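Local coordinates for protein oxidoreductase (Methanosarcina mazei, PDB 3KA7) that binds flavin-adenine dinucleotide and probably acts as an oxidoreductase of the flavin-containing amine oxidoreductase family, at residues F29-I34 against G216-K221; L243-L248 against Y395-G400. All coordinates share one frame; numbering follows the deposited sequence.

Contact 1: residues F29-I34 against G216-K221; sequences FERLPI and GQEVSK. With FAD (flavin-adenine dinucleotide), chain B.
The backbones of Glu-30 and Leu-32 meet those of Gly-216 and Gln-217 through two hydrogen bonds, Gln-217 N to Glu-30 O (2.9 Å) and Gly-216 N to Leu-32 O (3.0 Å). They join just beyond the ends of strands 25-29 and 212-214 in a Rossmann-type FAD-binding domain. The acidic residue after the second strand, here Glu-30, holds the adenosine ribose, as is usual in this fold. Its CG lies anti to the backbone N (chi1 163°), and a bend at the next bond carries the carboxylate to the sugar. Glu-30 OE1 takes the hydroxyl O3B of FAD at 2.7 Å. Glu-30 OE2 takes the other hydroxyl, O2B, in a very short bond of 2.5 Å. Two backbone amides fix the rotation of this carboxylate. Ala-8 N binds OE1. Leu-32 N reaches Glu-30 OE2 at 2.9 Å, on the anti side and 21° out of the carboxylate plane. Four donors thus surround the buried carboxylate, and they would be expected to spread its negative charge.

Beside the adenine, Arg-31 and Glu-218 lie side by side and point the same way. Their salt bridge is long, and the position of the Glu-218 carboxylate is doubtful. CB of Phe-29 packs on CG2 of Val-219. Gln-217 brings its side-chain amide oxygen in at the edge of the Phe-29 ring, OE1 to CD1 3.4 Å, with ring and amide planes 62° apart. His-239 and His-214 also meet this ring. The backbone of Val-219 makes two hydrogen bonds with the adenine. Val-219 N donates to FAD N1A at 2.9 Å, and FAD N6A donates to Val-219 O at 3.0 Å.

Contact 2: residues L243-L248 against Y395-G400; sequences LVISNL and YVVGDG. With FAD (flavin-adenine dinucleotide), chain B.
Ile-245 has CG2 anti to its backbone N and CG1 beside that N (chi1 -56°), and a second turn (chi2 -54°) swings CD1 over to CB of Tyr-395. Its CG2 branch meets CG2 of Val-397 at 3.7 Å. Leu-243 comes across the Tyr-395 side chain at about a right angle, with CD1 at the ring edge, 3.7 Å from CD2. Beneath these contacts the strands run parallel. Ser-246 N binds Tyr-395 O at 2.7 Å, flanked by bonds from Tyr-395 N to Val-244 O and from Val-397 N to Ser-246 O.

Past the strand ends both segments turn to FAD. The amide of Asn-247 lies between Val-397 O and FAD O1P. An alanine here would remove that amide and would probably open a gap between the carbonyl and the phosphate. Asp-399 N donates to FAD O2P at 2.9 Å, and Asp-399 OD2 accepts from the ribityl hydroxyl O3' at 2.7 Å.

Ile-245 and Val-397 pack on helix 10-21. Ser-246 OG is hydrogen-bonded to Thr-253 OG1 of helix 250-256, which also touches Val-396. Strand 243-246 runs between strands 2-6 and 394-396.

In the fold
From the N terminus, strand 2-6, helix 10-21 and strand 25-29 lead into the first half of contact 1. The chain then makes a long excursion of mostly helices and loops before residues 216-221 close it. Its last residues start strand 219-225, the first of a small antiparallel sheet. Contact 2 opens directly after that sheet and closes when the chain returns from the large mixed sheet at 394-396. The two loops follow in series, neither nesting nor crossing. Contact 1 lies at the ends of strands 25-29 and 212-214, on one side of strand 2-6; contact 2 lies on the other. FAD links them: contact 1 holds its adenosine end, contact 2 reaches the diphosphate and ribityl chain.

Contact 1: residues F29-I34 against G216-K221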
loop_
_atom_site.group_PDB
_atom_site.type_symbol
_atom_site.label_atom_id
_atom_site.label_comp_id
_atom_site.label_asym_id
_atom_site.label_seq_id
_atom_site.Cartn_x
_atom_site.Cartn_y
_atom_site.Cartn_z
ATOM N N PHE A 29 9.206 18.662 6.987
ATOM C CA PHE A 29 9.295 18.480 8.430
ATOM C C PHE A 29 8.749 17.113 8.831
ATOM O O PHE A 29 7.580 16.818 8.601
ATOM C CB PHE A 29 8.548 19.600 9.154
ATOM C CG PHE A 29 9.115 20.971 8.878
ATOM C CD1 PHE A 29 9.984 21.573 9.776
ATOM C CD2 PHE A 29 8.801 21.635 7.708
ATOM C CE1 PHE A 29 10.518 22.833 9.512
ATOM C CE2 PHE A 29 9.332 22.902 7.438
ATOM C CZ PHE A 29 10.193 23.488 8.343
ATOM N N GLU A 30 9.614 16.285 9.401
ATOM C CA GLU A 30 9.249 14.928 9.812
ATOM C C GLU A 30 9.434 14.763 11.323
ATOM O O GLU A 30 10.490 15.114 11.880
ATOM C CB GLU A 30 10.114 13.903 9.068
ATOM C CG GLU A 30 10.116 12.509 9.697
ATOM C CD GLU A 30 8.735 11.876 9.671
ATOM O OE1 GLU A 30 8.057 12.022 8.634
ATOM O OE2 GLU A 30 8.324 11.266 10.684
ATOM N N ARG A 31 8.415 14.209 11.977
ATOM C CA ARG A 31 8.402 14.081 13.430
ATOM C C ARG A 31 9.351 13.011 13.973
ATOM O O ARG A 31 9.899 13.170 15.066
ATOM C CB ARG A 31 6.973 13.808 13.914
ATOM C CG ARG A 31 6.735 14.062 15.384
ATOM C CD ARG A 31 5.325 13.620 15.761
ATOM N NE ARG A 31 5.203 12.198 15.538
ATOM C CZ ARG A 31 5.270 11.288 16.502
ATOM N NH1 ARG A 31 5.409 11.658 17.772
ATOM N NH2 ARG A 31 5.177 10.010 16.193
ATOM N N LEU A 32 9.535 11.923 13.227
ATOM C CA LEU A 32 10.390 10.817 13.658
ATOM C C LEU A 32 11.869 11.109 13.388
ATOM O O LEU A 32 12.190 12.079 12.698
ATOM C CB LEU A 32 9.979 9.521 12.954
ATOM C CG LEU A 32 8.583 8.987 13.286
ATOM C CD1 LEU A 32 8.233 7.784 12.417
ATOM C CD2 LEU A 32 8.497 8.631 14.760
ATOM N N PRO A 33 12.771 10.279 13.942
ATOM C CA PRO A 33 14.207 10.454 13.701
ATOM C C PRO A 33 14.639 10.129 12.279
ATOM O O PRO A 33 15.729 10.528 11.859
ATOM C CB PRO A 33 14.861 9.458 14.672
ATOM C CG PRO A 33 13.817 9.160 15.692
ATOM C CD PRO A 33 12.505 9.268 14.978
ATOM N N ILE A 34 13.800 9.409 11.540
ATOM C CA ILE A 34 14.125 9.050 10.169
ATOM C C ILE A 34 12.953 9.355 9.246
ATOM O O ILE A 34 11.820 9.535 9.692
ATOM C CB ILE A 34 14.472 7.563 10.025
ATOM C CG1 ILE A 34 13.230 6.706 10.275
ATOM C CG2 ILE A 34 15.650 7.188 10.948
ATOM C CD1 ILE A 34 13.445 5.232 9.952
ATOM N N GLY A 216 12.865 14.868 13.423
ATOM C CA GLY A 216 12.699 15.212 14.829
ATOM C C GLY A 216 11.973 16.529 15.002
ATOM O O GLY A 216 12.156 17.229 16.003
ATOM N N GLN A 217 11.132 16.875 14.033
ATOM C CA GLN A 217 10.352 18.096 14.123
ATOM C C GLN A 217 8.874 17.837 13.887
ATOM O O GLN A 217 8.457 17.484 12.785
ATOM C CB GLN A 217 10.859 19.146 13.133
ATOM C CG GLN A 217 12.279 19.609 13.402
ATOM C CD GLN A 217 12.505 21.023 12.935
ATOM O OE1 GLN A 217 11.564 21.802 12.809
ATOM N NE2 GLN A 217 13.758 21.367 12.672
ATOM N N GLU A 218 8.075 18.042 14.921
ATOM C CA GLU A 218 6.644 17.840 14.797
ATOM C C GLU A 218 5.910 19.120 14.424
ATOM O O GLU A 218 6.052 20.159 15.088
ATOM C CB GLU A 218 6.070 17.272 16.088
ATOM C CG GLU A 218 4.561 17.056 16.031
ATOM C CD GLU A 218 4.045 16.262 17.217
ATOM O OE1 GLU A 218 4.079 16.772 18.358
ATOM O OE2 GLU A 218 3.609 15.113 17.005
ATOM N N VAL A 219 5.128 19.041 13.355
ATOM C CA VAL A 219 4.276 20.147 12.951
ATOM C C VAL A 219 3.053 20.157 13.868
ATOM O O VAL A 219 2.385 19.138 14.021
ATOM C CB VAL A 219 3.879 20.030 11.462
ATOM C CG1 VAL A 219 2.867 21.103 11.075
ATOM C CG2 VAL A 219 5.127 20.109 10.570
ATOM N N SER A 220 2.785 21.297 14.502
ATOM C CA SER A 220 1.682 21.397 15.467
ATOM C C SER A 220 0.497 22.210 14.958
ATOM O O SER A 220 -0.591 22.162 15.528
ATOM C CB SER A 220 2.185 21.995 16.783
ATOM O OG SER A 220 2.845 23.227 16.552
ATOM N N LYS A 221 0.694 22.960 13.881
ATOM C CA LYS A 221 -0.371 23.789 13.366
ATOM C C LYS A 221 -0.133 24.181 11.915
ATOM O O LYS A 221 1.009 24.393 11.496
ATOM C CB LYS A 221 -0.526 25.047 14.243
ATOM C CG LYS A 221 -1.622 25.987 13.789
ATOM C CD LYS A 221 -1.776 27.187 14.738
ATOM C CE LYS A 221 -2.730 28.210 14.142
ATOM N NZ LYS A 221 -3.129 29.279 15.105
HETATM P PA FAD B . 3.150 7.872 5.666
HETATM O O1A FAD B . 1.832 7.812 6.391
HETATM O O2A FAD B . 3.928 6.581 5.569
HETATM O O5B FAD B . 4.080 8.983 6.357
HETATM C C5B FAD B . 3.486 10.044 7.095
HETATM C C4B FAD B . 4.665 10.718 7.803
HETATM O O4B FAD B . 4.250 11.868 8.512
HETATM C C3B FAD B . 5.311 9.766 8.813
HETATM O O3B FAD B . 6.699 9.633 8.550
HETATM C C2B FAD B . 5.056 10.440 10.163
HETATM O O2B FAD B . 6.093 10.218 11.100
HETATM C C1B FAD B . 4.915 11.907 9.772
HETATM N N9A FAD B . 4.089 12.716 10.678
HETATM C C8A FAD B . 2.886 12.409 11.280
HETATM N N7A FAD B . 2.470 13.504 11.978
HETATM C C5A FAD B . 3.401 14.483 11.814
HETATM C C6A FAD B . 3.507 15.775 12.307
HETATM N N6A FAD B . 2.508 16.308 13.004
HETATM N N1A FAD B . 4.600 16.541 11.954
HETATM C C2A FAD B . 5.589 16.039 11.134
HETATM N N3A FAD B . 5.487 14.752 10.649
HETATM C C4A FAD B . 4.410 14.001 10.998
HETATM N N1 FAD B . 2.386 -0.474 -0.223
HETATM C C2 FAD B . 2.907 -0.981 -1.401
HETATM O O2 FAD B . 2.905 -0.285 -2.425
HETATM N N3 FAD B . 3.400 -2.277 -1.422
HETATM C C4 FAD B . 3.374 -3.064 -0.284
HETATM O O4 FAD B . 3.811 -4.215 -0.296
HETATM C C4X FAD B . 2.847 -2.559 0.896
HETATM N N5 FAD B . 2.801 -3.349 2.036
HETATM C C5X FAD B . 2.285 -2.823 3.208
HETATM C C6 FAD B . 2.247 -3.599 4.367
HETATM C C7 FAD B . 1.749 -3.068 5.551
HETATM C C7M FAD B . 1.717 -3.932 6.787
HETATM C C8 FAD B . 1.285 -1.759 5.563
HETATM C C8M FAD B . 0.732 -1.151 6.819
HETATM C C9 FAD B . 1.311 -0.984 4.406
HETATM C C9A FAD B . 1.819 -1.514 3.224
HETATM N N10 FAD B . 1.847 -0.742 2.070
HETATM C C10 FAD B . 2.364 -1.256 0.913
HETATM C "C1'" FAD B . 1.265 0.632 2.037
HETATM C "C2'" FAD B . 2.402 1.653 2.167
HETATM O "O2'" FAD B . 3.280 1.255 3.216
HETATM C "C3'" FAD B . 1.805 3.027 2.456
HETATM O "O3'" FAD B . 0.721 3.263 1.564
HETATM C "C4'" FAD B . 2.770 4.203 2.329
HETATM O "O4'" FAD B . 3.986 3.971 3.010
HETATM C "C5'" FAD B . 2.084 5.402 2.975
HETATM O "O5'" FAD B . 2.812 6.548 2.606
HETATM P P FAD B . 2.226 7.995 2.898
HETATM O O1P FAD B . 2.627 8.917 1.774
HETATM O O2P FAD B . 0.741 7.962 3.200
HETATM O O3P FAD B . 2.989 8.538 4.207
#

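Contact 2: residues L243-L248 against Y395-G400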
loop_
_atom_site.group_PDB
_atom_site.type_symbol
_atom_site.label_atom_id
_atom_site.label_comp_id
_atom_site.label_asym_id
_atom_site.label_seq_id
_atom_site.Cartn_x
_atom_site.Cartn_y
_atom_site.Cartn_z
ATOM N N LEU A 243 2.635 27.431 -0.277
ATOM C CA LEU A 243 2.034 26.126 -0.527
ATOM C C LEU A 243 2.378 25.186 0.624
ATOM O O LEU A 243 3.538 25.085 1.028
ATOM C CB LEU A 243 2.575 25.547 -1.831
ATOM C CG LEU A 243 2.061 24.185 -2.297
ATOM C CD1 LEU A 243 0.567 24.222 -2.607
ATOM C CD2 LEU A 243 2.847 23.752 -3.516
ATOM N N VAL A 244 1.360 24.515 1.150
ATOM C CA VAL A 244 1.558 23.517 2.193
ATOM C C VAL A 244 1.065 22.169 1.679
ATOM O O VAL A 244 -0.102 22.025 1.312
ATOM C CB VAL A 244 0.809 23.888 3.508
ATOM C CG1 VAL A 244 0.955 22.774 4.522
ATOM C CG2 VAL A 244 1.341 25.206 4.089
ATOM N N ILE A 245 1.964 21.197 1.620
ATOM C CA ILE A 245 1.587 19.839 1.252
ATOM C C ILE A 245 1.576 18.974 2.519
ATOM O O ILE A 245 2.609 18.784 3.167
ATOM C CB ILE A 245 2.569 19.227 0.243
ATOM C CG1 ILE A 245 2.693 20.102 -1.021
ATOM C CG2 ILE A 245 2.197 17.757 -0.059
ATOM C CD1 ILE A 245 1.383 20.429 -1.720
ATOM N N SER A 246 0.409 18.453 2.880
ATOM C CA SER A 246 0.339 17.635 4.088
ATOM C C SER A 246 0.319 16.167 3.721
ATOM O O SER A 246 -0.566 15.734 2.993
ATOM C CB SER A 246 -0.896 17.962 4.926
ATOM O OG SER A 246 -0.979 17.020 5.993
ATOM N N ASN A 247 1.284 15.407 4.233
ATOM C CA ASN A 247 1.368 13.968 3.983
ATOM C C ASN A 247 0.767 13.160 5.148
ATOM O O ASN A 247 1.099 11.978 5.345
ATOM C CB ASN A 247 2.833 13.597 3.782
ATOM C CG ASN A 247 3.029 12.218 3.188
ATOM O OD1 ASN A 247 2.146 11.621 2.537
ATOM N ND2 ASN A 247 4.218 11.715 3.374
ATOM N N LEU A 248 -0.131 13.793 5.905
ATOM C CA LEU A 248 -0.654 13.179 7.140
ATOM C C LEU A 248 -2.035 12.532 6.989
ATOM O O LEU A 248 -2.527 11.881 7.927
ATOM C CB LEU A 248 -0.701 14.231 8.264
ATOM C CG LEU A 248 0.617 14.941 8.598
ATOM C CD1 LEU A 248 0.379 15.776 9.851
ATOM C CD2 LEU A 248 1.784 13.967 8.837
ATOM N N TYR A 395 -2.841 21.110 0.258
ATOM C CA TYR A 395 -3.194 19.820 -0.343
ATOM C C TYR A 395 -2.775 18.643 0.542
ATOM O O TYR A 395 -1.837 18.749 1.327
ATOM C CB TYR A 395 -2.528 19.671 -1.711
ATOM C CG TYR A 395 -3.006 20.694 -2.734
ATOM C CD1 TYR A 395 -4.091 20.421 -3.557
ATOM C CD2 TYR A 395 -2.377 21.926 -2.860
ATOM C CE1 TYR A 395 -4.540 21.356 -4.494
ATOM C CE2 TYR A 395 -2.820 22.870 -3.786
ATOM C CZ TYR A 395 -3.900 22.570 -4.603
ATOM O OH TYR A 395 -4.353 23.495 -5.533
ATOM N N VAL A 396 -3.478 17.529 0.395
ATOM C CA VAL A 396 -3.161 16.305 1.138
ATOM C C VAL A 396 -2.711 15.217 0.178
ATOM O O VAL A 396 -3.382 14.938 -0.826
ATOM C CB VAL A 396 -4.385 15.798 1.931
ATOM C CG1 VAL A 396 -4.074 14.429 2.587
ATOM C CG2 VAL A 396 -4.806 16.837 2.947
ATOM N N VAL A 397 -1.568 14.607 0.482
ATOM C CA VAL A 397 -1.077 13.479 -0.296
ATOM C C VAL A 397 -0.797 12.292 0.618
ATOM O O VAL A 397 -0.758 12.433 1.844
ATOM C CB VAL A 397 0.206 13.832 -1.051
ATOM C CG1 VAL A 397 -0.066 15.006 -2.010
ATOM C CG2 VAL A 397 1.326 14.196 -0.069
ATOM N N GLY A 398 -0.593 11.123 0.020
ATOM C CA GLY A 398 -0.364 9.917 0.819
ATOM C C GLY A 398 -1.500 8.932 0.642
ATOM O O GLY A 398 -2.383 9.142 -0.196
ATOM N N ASP A 399 -1.476 7.852 1.412
ATOM C CA ASP A 399 -2.460 6.798 1.199
ATOM C C ASP A 399 -3.834 7.087 1.818
ATOM O O ASP A 399 -4.711 6.219 1.827
ATOM C CB ASP A 399 -1.896 5.399 1.527
ATOM C CG ASP A 399 -1.775 5.122 3.027
ATOM O OD1 ASP A 399 -2.257 5.927 3.863
ATOM O OD2 ASP A 399 -1.176 4.084 3.364
ATOM N N GLY A 400 -4.014 8.308 2.307
ATOM C CA GLY A 400 -5.341 8.802 2.692
ATOM C C GLY A 400 -5.956 9.634 1.586
ATOM O O GLY A 400 -7.082 10.133 1.711
HETATM P PA FAD B . 3.150 7.872 5.666
HETATM O O1A FAD B . 1.832 7.812 6.391
HETATM O O2A FAD B . 3.928 6.581 5.569
HETATM O O5B FAD B . 4.080 8.983 6.357
HETATM C C5B FAD B . 3.486 10.044 7.095
HETATM C C4B FAD B . 4.665 10.718 7.803
HETATM O O4B FAD B . 4.250 11.868 8.512
HETATM C C3B FAD B . 5.311 9.766 8.813
HETATM O O3B FAD B . 6.699 9.633 8.550
HETATM C C2B FAD B . 5.056 10.440 10.163
HETATM O O2B FAD B . 6.093 10.218 11.100
HETATM C C1B FAD B . 4.915 11.907 9.772
HETATM N N9A FAD B . 4.089 12.716 10.678
HETATM C C8A FAD B . 2.886 12.409 11.280
HETATM N N7A FAD B . 2.470 13.504 11.978
HETATM C C5A FAD B . 3.401 14.483 11.814
HETATM C C6A FAD B . 3.507 15.775 12.307
HETATM N N6A FAD B . 2.508 16.308 13.004
HETATM N N1A FAD B . 4.600 16.541 11.954
HETATM C C2A FAD B . 5.589 16.039 11.134
HETATM N N3A FAD B . 5.487 14.752 10.649
HETATM C C4A FAD B . 4.410 14.001 10.998
HETATM N N1 FAD B . 2.386 -0.474 -0.223
HETATM C C2 FAD B . 2.907 -0.981 -1.401
HETATM O O2 FAD B . 2.905 -0.285 -2.425
HETATM N N3 FAD B . 3.400 -2.277 -1.422
HETATM C C4 FAD B . 3.374 -3.064 -0.284
HETATM O O4 FAD B . 3.811 -4.215 -0.296
HETATM C C4X FAD B . 2.847 -2.559 0.896
HETATM N N5 FAD B . 2.801 -3.349 2.036
HETATM C C5X FAD B . 2.285 -2.823 3.208
HETATM C C6 FAD B . 2.247 -3.599 4.367
HETATM C C7 FAD B . 1.749 -3.068 5.551
HETATM C C7M FAD B . 1.717 -3.932 6.787
HETATM C C8 FAD B . 1.285 -1.759 5.563
HETATM C C8M FAD B . 0.732 -1.151 6.819
HETATM C C9 FAD B . 1.311 -0.984 4.406
HETATM C C9A FAD B . 1.819 -1.514 3.224
HETATM N N10 FAD B . 1.847 -0.742 2.070
HETATM C C10 FAD B . 2.364 -1.256 0.913
HETATM C "C1'" FAD B . 1.265 0.632 2.037
HETATM C "C2'" FAD B . 2.402 1.653 2.167
HETATM O "O2'" FAD B . 3.280 1.255 3.216
HETATM C "C3'" FAD B . 1.805 3.027 2.456
HETATM O "O3'" FAD B . 0.721 3.263 1.564
HETATM C "C4'" FAD B . 2.770 4.203 2.329
HETATM O "O4'" FAD B . 3.986 3.971 3.010
HETATM C "C5'" FAD B . 2.084 5.402 2.975
HETATM O "O5'" FAD B . 2.812 6.548 2.606
HETATM P P FAD B . 2.226 7.995 2.898
HETATM O O1P FAD B . 2.627 8.917 1.774
HETATM O O2P FAD B . 0.741 7.962 3.200
HETATM O O3P FAD B . 2.989 8.538 4.207
#